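Citryl-spermidine/3,4-dihydroxybenzoyl-citryl-spermidine:spermidine ligase (Bacillus anthracis, PDB 3TO3) catalyses the ATP-dependent condensation of spermidine with citryl-spermidine intermediates during biosynthesis of the siderophore petrobactin in Bacillus anthracis. Local coordinates at residues 280-285 with 439-444; 385-390 with 514-519; 491-494 with 498-501. One frame throughout, in Å; residues are numbered along the deposited sequence.

Contact 1: 280-285 with 439-444. With ATP (adenosine-5'-triphosphate), chain E.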
# COMPACT_ATOMS: atom_id res chain seq x y z
N ALA B 280 8.30 6.38 -21.10
CA ALA B 280 8.43 7.30 -19.96
C ALA B 280 9.72 8.09 -20.02
O ALA B 280 10.71 7.58 -20.50
CB ALA B 280 8.38 6.54 -18.61
N GLN B 281 9.67 9.32 -19.49
CA GLN B 281 10.87 10.12 -19.18
C GLN B 281 11.33 9.91 -17.72
O GLN B 281 10.81 9.04 -17.03
CB GLN B 281 10.57 11.59 -19.42
CG GLN B 281 10.06 11.86 -20.82
CD GLN B 281 9.95 13.35 -21.13
OE1 GLN B 281 9.19 14.08 -20.49
NE2 GLN B 281 10.72 13.81 -22.13
N GLN B 282 12.28 10.71 -17.26
CA GLN B 282 12.77 10.62 -15.89
C GLN B 282 11.66 10.72 -14.87
O GLN B 282 11.78 10.19 -13.78
CB GLN B 282 13.76 11.74 -15.59
CG GLN B 282 15.18 11.49 -16.10
CD GLN B 282 16.11 12.66 -15.78
OE1 GLN B 282 16.98 12.54 -14.92
NE2 GLN B 282 15.90 13.81 -16.46
N SER B 283 10.58 11.41 -15.23
CA SER B 283 9.46 11.67 -14.33
C SER B 283 8.54 10.46 -14.19
O SER B 283 7.85 10.28 -13.18
CB SER B 283 8.70 12.95 -14.75
OG SER B 283 7.34 12.73 -15.14
N MSE B 284 8.50 9.66 -15.25
CA MSE B 284 7.71 8.43 -15.34
C MSE B 284 6.19 8.57 -15.50
O MSE B 284 5.57 7.69 -16.08
CB MSE B 284 7.96 7.55 -14.15
CG MSE B 284 9.28 6.83 -14.27
SE MSE B 284 9.42 5.55 -12.88
CE MSE B 284 7.83 4.50 -13.32
N ARG B 285 5.61 9.70 -15.12
CA ARG B 285 4.20 9.95 -15.43
C ARG B 285 4.13 10.85 -16.66
O ARG B 285 3.06 11.18 -17.15
CB ARG B 285 3.44 10.51 -14.23
CG ARG B 285 4.10 11.72 -13.64
CD ARG B 285 3.20 12.45 -12.69
NE ARG B 285 3.89 13.59 -12.11
CZ ARG B 285 3.32 14.49 -11.32
NH1 ARG B 285 2.03 14.38 -11.02
NH2 ARG B 285 4.03 15.50 -10.83
N HIS B 439 14.80 23.77 -10.58
CA HIS B 439 15.61 22.60 -10.25
C HIS B 439 16.09 21.93 -11.55
O HIS B 439 15.75 22.36 -12.66
CB HIS B 439 14.81 21.59 -9.42
CG HIS B 439 14.29 22.11 -8.11
ND1 HIS B 439 12.95 22.16 -7.81
CD2 HIS B 439 14.94 22.53 -6.99
CE1 HIS B 439 12.78 22.61 -6.58
NE2 HIS B 439 13.97 22.84 -6.05
N GLY B 440 16.88 20.87 -11.41
CA GLY B 440 17.51 20.25 -12.57
C GLY B 440 16.59 19.60 -13.59
O GLY B 440 16.91 19.58 -14.79
N GLN B 441 15.47 19.07 -13.13
CA GLN B 441 14.59 18.30 -14.00
C GLN B 441 13.62 19.19 -14.77
O GLN B 441 12.90 18.72 -15.66
CB GLN B 441 13.84 17.24 -13.17
CG GLN B 441 13.65 15.89 -13.90
CD GLN B 441 12.24 15.73 -14.51
OE1 GLN B 441 11.29 16.38 -14.07
NE2 GLN B 441 12.13 14.87 -15.53
N ASN B 442 13.60 20.48 -14.45
CA ASN B 442 12.74 21.44 -15.15
C ASN B 442 13.42 22.14 -16.32
O ASN B 442 12.82 23.02 -16.96
CB ASN B 442 12.24 22.51 -14.19
CG ASN B 442 11.30 21.95 -13.16
OD1 ASN B 442 11.13 22.51 -12.07
ND2 ASN B 442 10.69 20.81 -13.49
N MSE B 443 14.67 21.77 -16.58
CA MSE B 443 15.49 22.54 -17.47
C MSE B 443 16.15 21.62 -18.47
O MSE B 443 16.60 20.52 -18.14
CB MSE B 443 16.57 23.30 -16.69
CG MSE B 443 16.03 24.41 -15.80
SE MSE B 443 17.39 25.26 -14.63
CE MSE B 443 18.53 26.10 -15.96
N ILE B 444 16.20 22.08 -19.71
CA ILE B 444 16.81 21.33 -20.79
C ILE B 444 17.84 22.19 -21.48
O ILE B 444 17.51 23.26 -21.98
CB ILE B 444 15.73 20.88 -21.79
CG1 ILE B 444 14.72 20.01 -21.05
CG2 ILE B 444 16.38 20.13 -22.95
CD1 ILE B 444 13.62 19.47 -21.91
PB ATP E . 7.24 15.81 -12.95
O1B ATP E . 6.37 14.63 -13.28
O2B ATP E . 6.45 16.82 -12.15
O3B ATP E . 7.79 16.45 -14.28
PA ATP E . 8.37 14.71 -10.74
O1A ATP E . 7.02 14.02 -10.64
O2A ATP E . 8.58 15.76 -9.66
O3A ATP E . 8.50 15.38 -12.14
O5' ATP E . 9.47 13.59 -10.61
C5' ATP E . 10.69 13.72 -11.24
C4' ATP E . 11.74 12.88 -10.76
O4' ATP E . 13.03 13.44 -11.17
C3' ATP E . 11.76 12.85 -9.28
O3' ATP E . 11.60 11.56 -8.84
C2' ATP E . 13.07 13.38 -8.90
O2' ATP E . 13.57 12.74 -7.81
C1' ATP E . 13.89 13.10 -10.12
N9 ATP E . 15.15 13.79 -10.20
C8 ATP E . 16.32 13.19 -10.45
N7 ATP E . 17.28 14.13 -10.45
C5 ATP E . 16.72 15.34 -10.21
C6 ATP E . 17.24 16.63 -10.12
N6 ATP E . 18.65 16.85 -10.28
N1 ATP E . 16.40 17.66 -9.86
C2 ATP E . 15.08 17.45 -9.71
N3 ATP E . 14.55 16.21 -9.80
C4 ATP E . 15.34 15.13 -10.05
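Gln-282 and Gln-441 run past each other in opposite directions without a hydrogen bond between them, although both are buried and both end in an amide. Their amide planes are turned 69° apart, and the nearest approach is flank to end: Gln-441 NE2 comes 3.5 Å from Gln-282 CB. The amide of Gln-282 is satisfied by other partners, OE1 by Asn-388 and NE2 by Glu-154, and its extended chain turns CB to Gln-441 NE2. The Gln-441 chain takes a different course. A bend at chi2 (-100°) carries its amide away from the adenine and toward the phosphates, while CB stays above the plane of the base at its N3-C2 edge, 3.6 Å from ATP N3. Gln-441 belongs to the magnesium site with Asn-442 and Asp-459, and its side chain lies about 3 Å from the ion.

The 280-285 segment is the tip of a beta hairpin that joins the antiparallel strands 278-280 and 286-289, with a type I turn from Gln-281 to Met-284. The 439-444 segment, by contrast, leads into strand 443-448 of the same mixed sheet. ATP fills the space between them, hydrogen-bonded by Ser-283 and Arg-285 and packed against Gln-441 and Gly-440. Ser-283 OG, which also bonds Thr-286, donates to ATP O1B at 2.8 Å. Arg-285 NE reaches the same oxygen at 2.9 Å from the edge of the guanidinium group, close to its plane, so two donors grip O1B. Arg-285 NH2 adds a bond to ATP O2B at 3.1 Å and a weak one to ATP O1A, so that the guanidinium spans the alpha and beta phosphates and would be expected to offset their negative charge. Lys-299 and Arg-311 also bond the nucleotide.

Contact 2: 385-390 with 514-519. With ATP (adenosine-5'-triphosphate), chain E.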
# COMPACT_ATOMS: atom_id res chain seq x y z
N VAL B 385 20.04 18.10 -23.86
CA VAL B 385 20.32 17.21 -22.76
C VAL B 385 19.55 17.72 -21.54
O VAL B 385 19.48 18.91 -21.31
CB VAL B 385 21.89 17.15 -22.49
CG1 VAL B 385 22.46 18.53 -22.32
CG2 VAL B 385 22.19 16.35 -21.26
N PRO B 386 18.98 16.80 -20.75
CA PRO B 386 18.37 17.22 -19.48
C PRO B 386 19.39 17.89 -18.58
O PRO B 386 20.53 17.45 -18.50
CB PRO B 386 17.91 15.91 -18.84
CG PRO B 386 18.44 14.81 -19.71
CD PRO B 386 18.75 15.38 -21.05
N PHE B 387 18.98 18.95 -17.90
CA PHE B 387 19.95 19.78 -17.22
C PHE B 387 20.71 19.04 -16.12
O PHE B 387 21.91 19.21 -15.99
CB PHE B 387 19.33 21.08 -16.75
CG PHE B 387 20.33 22.14 -16.37
CD1 PHE B 387 20.77 23.04 -17.31
CD2 PHE B 387 20.83 22.21 -15.08
CE1 PHE B 387 21.68 24.03 -16.96
CE2 PHE B 387 21.73 23.19 -14.75
CZ PHE B 387 22.15 24.10 -15.69
N ASN B 388 20.04 18.18 -15.35
CA ASN B 388 20.78 17.35 -14.40
C ASN B 388 21.75 16.34 -15.06
O ASN B 388 22.63 15.79 -14.42
CB ASN B 388 19.83 16.64 -13.42
CG ASN B 388 18.91 15.64 -14.12
OD1 ASN B 388 18.37 15.91 -15.20
ND2 ASN B 388 18.72 14.49 -13.48
N GLY B 389 21.60 16.11 -16.35
CA GLY B 389 22.61 15.35 -17.06
C GLY B 389 23.99 15.98 -16.97
O GLY B 389 25.00 15.29 -16.93
N LEU B 390 24.05 17.30 -16.93
CA LEU B 390 25.33 18.00 -16.93
C LEU B 390 26.26 17.60 -15.77
O LEU B 390 27.47 17.70 -15.87
CB LEU B 390 25.11 19.50 -16.96
CG LEU B 390 24.25 20.00 -18.14
CD1 LEU B 390 23.95 21.46 -18.00
CD2 LEU B 390 24.83 19.71 -19.51
N LEU B 514 21.65 26.03 -5.02
CA LEU B 514 21.91 25.04 -4.00
C LEU B 514 21.56 23.61 -4.44
O LEU B 514 22.40 22.73 -4.34
CB LEU B 514 21.21 25.44 -2.68
CG LEU B 514 21.57 24.66 -1.41
CD1 LEU B 514 21.12 25.41 -0.15
CD2 LEU B 514 20.92 23.30 -1.44
N PHE B 515 20.35 23.35 -4.91
CA PHE B 515 19.96 21.96 -5.26
C PHE B 515 20.23 21.56 -6.71
O PHE B 515 19.96 20.43 -7.08
CB PHE B 515 18.47 21.68 -4.97
CG PHE B 515 18.13 21.68 -3.52
CD1 PHE B 515 18.73 20.78 -2.64
CD2 PHE B 515 17.22 22.62 -3.00
CE1 PHE B 515 18.43 20.81 -1.28
CE2 PHE B 515 16.90 22.65 -1.63
CZ PHE B 515 17.51 21.75 -0.77
N ASN B 516 20.70 22.48 -7.53
CA ASN B 516 20.88 22.15 -8.92
C ASN B 516 22.27 22.52 -9.49
O ASN B 516 23.13 21.66 -9.60
CB ASN B 516 19.74 22.83 -9.67
CG ASN B 516 19.82 22.68 -11.14
OD1 ASN B 516 20.45 21.76 -11.64
ND2 ASN B 516 19.16 23.59 -11.85
N VAL B 517 22.52 23.81 -9.73
CA VAL B 517 23.74 24.25 -10.41
C VAL B 517 24.95 23.98 -9.54
O VAL B 517 26.05 23.80 -10.03
CB VAL B 517 23.66 25.76 -10.82
CG1 VAL B 517 25.00 26.32 -11.11
CG2 VAL B 517 22.75 25.97 -12.03
N GLY B 518 24.73 23.92 -8.23
CA GLY B 518 25.78 23.66 -7.27
C GLY B 518 26.36 22.26 -7.40
O GLY B 518 27.53 22.05 -7.11
N GLU B 519 25.54 21.30 -7.83
CA GLU B 519 26.01 19.92 -8.01
C GLU B 519 27.10 19.87 -9.08
O GLU B 519 28.05 19.11 -8.96
CB GLU B 519 24.87 19.00 -8.42
CG GLU B 519 23.79 18.84 -7.34
CD GLU B 519 24.23 17.99 -6.14
OE1 GLU B 519 23.54 18.10 -5.09
OE2 GLU B 519 25.23 17.21 -6.23
PB ATP E . 7.24 15.81 -12.95
O1B ATP E . 6.37 14.63 -13.28
O2B ATP E . 6.45 16.82 -12.15
O3B ATP E . 7.79 16.45 -14.28
PA ATP E . 8.37 14.71 -10.74
O1A ATP E . 7.02 14.02 -10.64
O2A ATP E . 8.58 15.76 -9.66
O3A ATP E . 8.50 15.38 -12.14
O5' ATP E . 9.47 13.59 -10.61
C5' ATP E . 10.69 13.72 -11.24
C4' ATP E . 11.74 12.88 -10.76
O4' ATP E . 13.03 13.44 -11.17
C3' ATP E . 11.76 12.85 -9.28
O3' ATP E . 11.60 11.56 -8.84
C2' ATP E . 13.07 13.38 -8.90
O2' ATP E . 13.57 12.74 -7.81
C1' ATP E . 13.89 13.10 -10.12
N9 ATP E . 15.15 13.79 -10.20
C8 ATP E . 16.32 13.19 -10.45
N7 ATP E . 17.28 14.13 -10.45
C5 ATP E . 16.72 15.34 -10.21
C6 ATP E . 17.24 16.63 -10.12
N6 ATP E . 18.65 16.85 -10.28
N1 ATP E . 16.40 17.66 -9.86
C2 ATP E . 15.08 17.45 -9.71
N3 ATP E . 14.55 16.21 -9.80
C4 ATP E . 15.34 15.13 -10.05
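Phe-387 presents the edge of its ring to the amide of Asn-516, and this is the tight part of the contact: Asn-516 OD1 sits near the ring plane, 3.5 Å from Phe-387 CD2, and so faces the C-H rim. The planes of ring and amide are 74° apart. With CG anti to the backbone N (chi1 -165°), the Phe-387 ring extends toward the helix. The looser part is apolar, Val-517 CG2 coming obliquely to Phe-387 CE2 at 4.0 Å. Leu-390 covers one face of the ring, offset toward its rim; the contact is buried, with no solvent flank.

Phe-387 follows directly on strand 383-386, whose neighbour is strand 443-448, while Asn-516 lies in helix 502-528 at a wider pi-type turn where the helix is kinked. The contact thus joins the end of a strand in the central mixed sheet to an irregular helix turn. Asn-516 is held by two hydrogen bonds outside the contact, OD1 with the hydroxyl of Tyr-391 and ND2 with the carbonyl of Ser-438. Tyr-391 in turn bonds ATP, placing Asn-516 in the second shell of the nucleotide. Next to Phe-387, Asn-388 CB approaches ATP N6 at 3.4 Å.

Contact 3: 491-494 with 498-501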
# COMPACT_ATOMS: atom_id res chain seq x y z
N LYS B 491 -5.97 30.91 0.32
CA LYS B 491 -5.40 32.07 1.01
C LYS B 491 -4.03 32.43 0.42
O LYS B 491 -3.41 31.64 -0.29
CB LYS B 491 -5.31 31.81 2.53
CG LYS B 491 -4.17 30.88 2.98
CD LYS B 491 -4.56 30.05 4.22
CE LYS B 491 -3.36 29.77 5.14
NZ LYS B 491 -2.70 28.44 4.95
N MSE B 492 -3.59 33.66 0.68
CA MSE B 492 -2.30 34.12 0.19
C MSE B 492 -1.13 33.20 0.57
O MSE B 492 -1.03 32.74 1.72
CB MSE B 492 -2.02 35.55 0.66
CG MSE B 492 -0.65 36.07 0.23
SE MSE B 492 -0.53 36.62 -1.64
CE MSE B 492 -2.29 36.08 -2.31
N ASN B 493 -0.25 32.97 -0.41
CA ASN B 493 0.89 32.06 -0.29
C ASN B 493 0.52 30.61 -0.55
O ASN B 493 1.40 29.74 -0.63
CB ASN B 493 1.60 32.20 1.06
CG ASN B 493 2.38 33.50 1.18
OD1 ASN B 493 2.80 34.08 0.17
ND2 ASN B 493 2.58 33.96 2.41
N ASP B 494 -0.77 30.35 -0.68
CA ASP B 494 -1.25 28.99 -0.92
C ASP B 494 -0.85 28.44 -2.29
O ASP B 494 -0.36 27.32 -2.42
CB ASP B 494 -2.77 28.92 -0.74
CG ASP B 494 -3.18 28.60 0.69
OD1 ASP B 494 -2.30 28.62 1.59
OD2 ASP B 494 -4.40 28.33 0.90
N MSE B 498 3.26 34.89 -4.00
CA MSE B 498 3.84 35.10 -2.69
C MSE B 498 3.75 36.55 -2.30
O MSE B 498 3.87 37.44 -3.14
CB MSE B 498 5.28 34.57 -2.64
CG MSE B 498 5.38 33.05 -2.91
SE MSE B 498 4.45 31.86 -1.62
CE MSE B 498 3.63 30.66 -2.93
N ASP B 499 3.49 36.79 -1.02
CA ASP B 499 3.35 38.15 -0.51
C ASP B 499 4.70 38.72 -0.11
O ASP B 499 4.81 39.91 0.15
CB ASP B 499 2.40 38.18 0.69
CG ASP B 499 3.04 37.64 1.95
OD1 ASP B 499 4.14 37.05 1.86
OD2 ASP B 499 2.43 37.80 3.04
N ARG B 500 5.71 37.85 -0.05
CA ARG B 500 7.04 38.26 0.36
C ARG B 500 8.05 38.19 -0.78
O ARG B 500 8.11 37.21 -1.53
CB ARG B 500 7.52 37.50 1.61
CG ARG B 500 7.32 35.99 1.55
CD ARG B 500 7.45 35.30 2.92
NE ARG B 500 8.83 35.18 3.41
CZ ARG B 500 9.73 34.31 2.94
NH1 ARG B 500 9.44 33.47 1.94
NH2 ARG B 500 10.95 34.28 3.47
N ILE B 501 8.83 39.24 -0.90
CA ILE B 501 9.83 39.34 -1.95
C ILE B 501 10.96 38.31 -1.78
O ILE B 501 11.65 37.95 -2.76
CB ILE B 501 10.38 40.77 -1.99
CG1 ILE B 501 11.32 40.98 -3.17
CG2 ILE B 501 11.07 41.12 -0.67
CD1 ILE B 501 11.55 42.45 -3.42
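In Asn-493 the first torsion (chi1 -72°) sets CG beside the backbone N and anti to the carbonyl carbon, swinging the amide across to the backbone of Met-498 and Asp-499. There OD1 accepts a hydrogen bond from Asp-499 N at 3.0 Å, with an N-H...O angle of 155° and the donor only slightly tilted from the carbonyl plane. In Met-498, deposited as selenomethionine, bends at chi2 and chi3 fold the chain back over Asn-493. Its selenium, which replaces the natural sulfur, comes 3.3 Å from Asn-493 OD1, and its CE methyl lies 3.3 Å from Asn-493 O. The other branch of the amide faces the Asp-499 carboxylate, with Asn-493 ND2 3.5 Å from Asp-499 OD1; this is an approach only and not a hydrogen bond, and the two planes stand nearly perpendicular, 88° apart. On the outer side Met-492, also a selenomethionine, lays CG against Asp-499 CB at 3.7 Å.

Residues 491 to 494 form a type II beta turn in which Asn-493 takes the third position, where the backbone adopts a positive phi that asparagine tolerates well. A side-chain bond also spans the turn: Lys-491 N donates to Asp-494 OD2 at 3.1 Å, from above the carboxylate plane. The salt bridge between Lys-491 NZ and Asp-494 OD1 is weak at 3.4 Å. In the fold, the turn follows helix 485-488 and packs on the connection from strand 497-498 to helix 502-528. Met-498 keeps a backbone hydrogen bond with Phe-466 in strand 465-467, and Arg-500 forms a salt bridge with Glu-506 in the helix that follows.

Contacts 1 and 2 are both buried and share the central mixed sheet, in which strands 383-386 and 443-448 are neighbours. They touch directly through Gln-282 with Asn-388 and through the backbones of Phe-387 and Met-443, and both border ATP. Their chemistry at the nucleotide differs: contact 1 spans phosphates and base and includes magnesium-site residues, whereas contact 2 touches only the base, through Asn-388 alone. Contact 3 stands apart at the surface, its centre about 27 Å from that of contact 1. It links residues close in sequence through a local turn, and it alone has a hydrogen bond between its two segments.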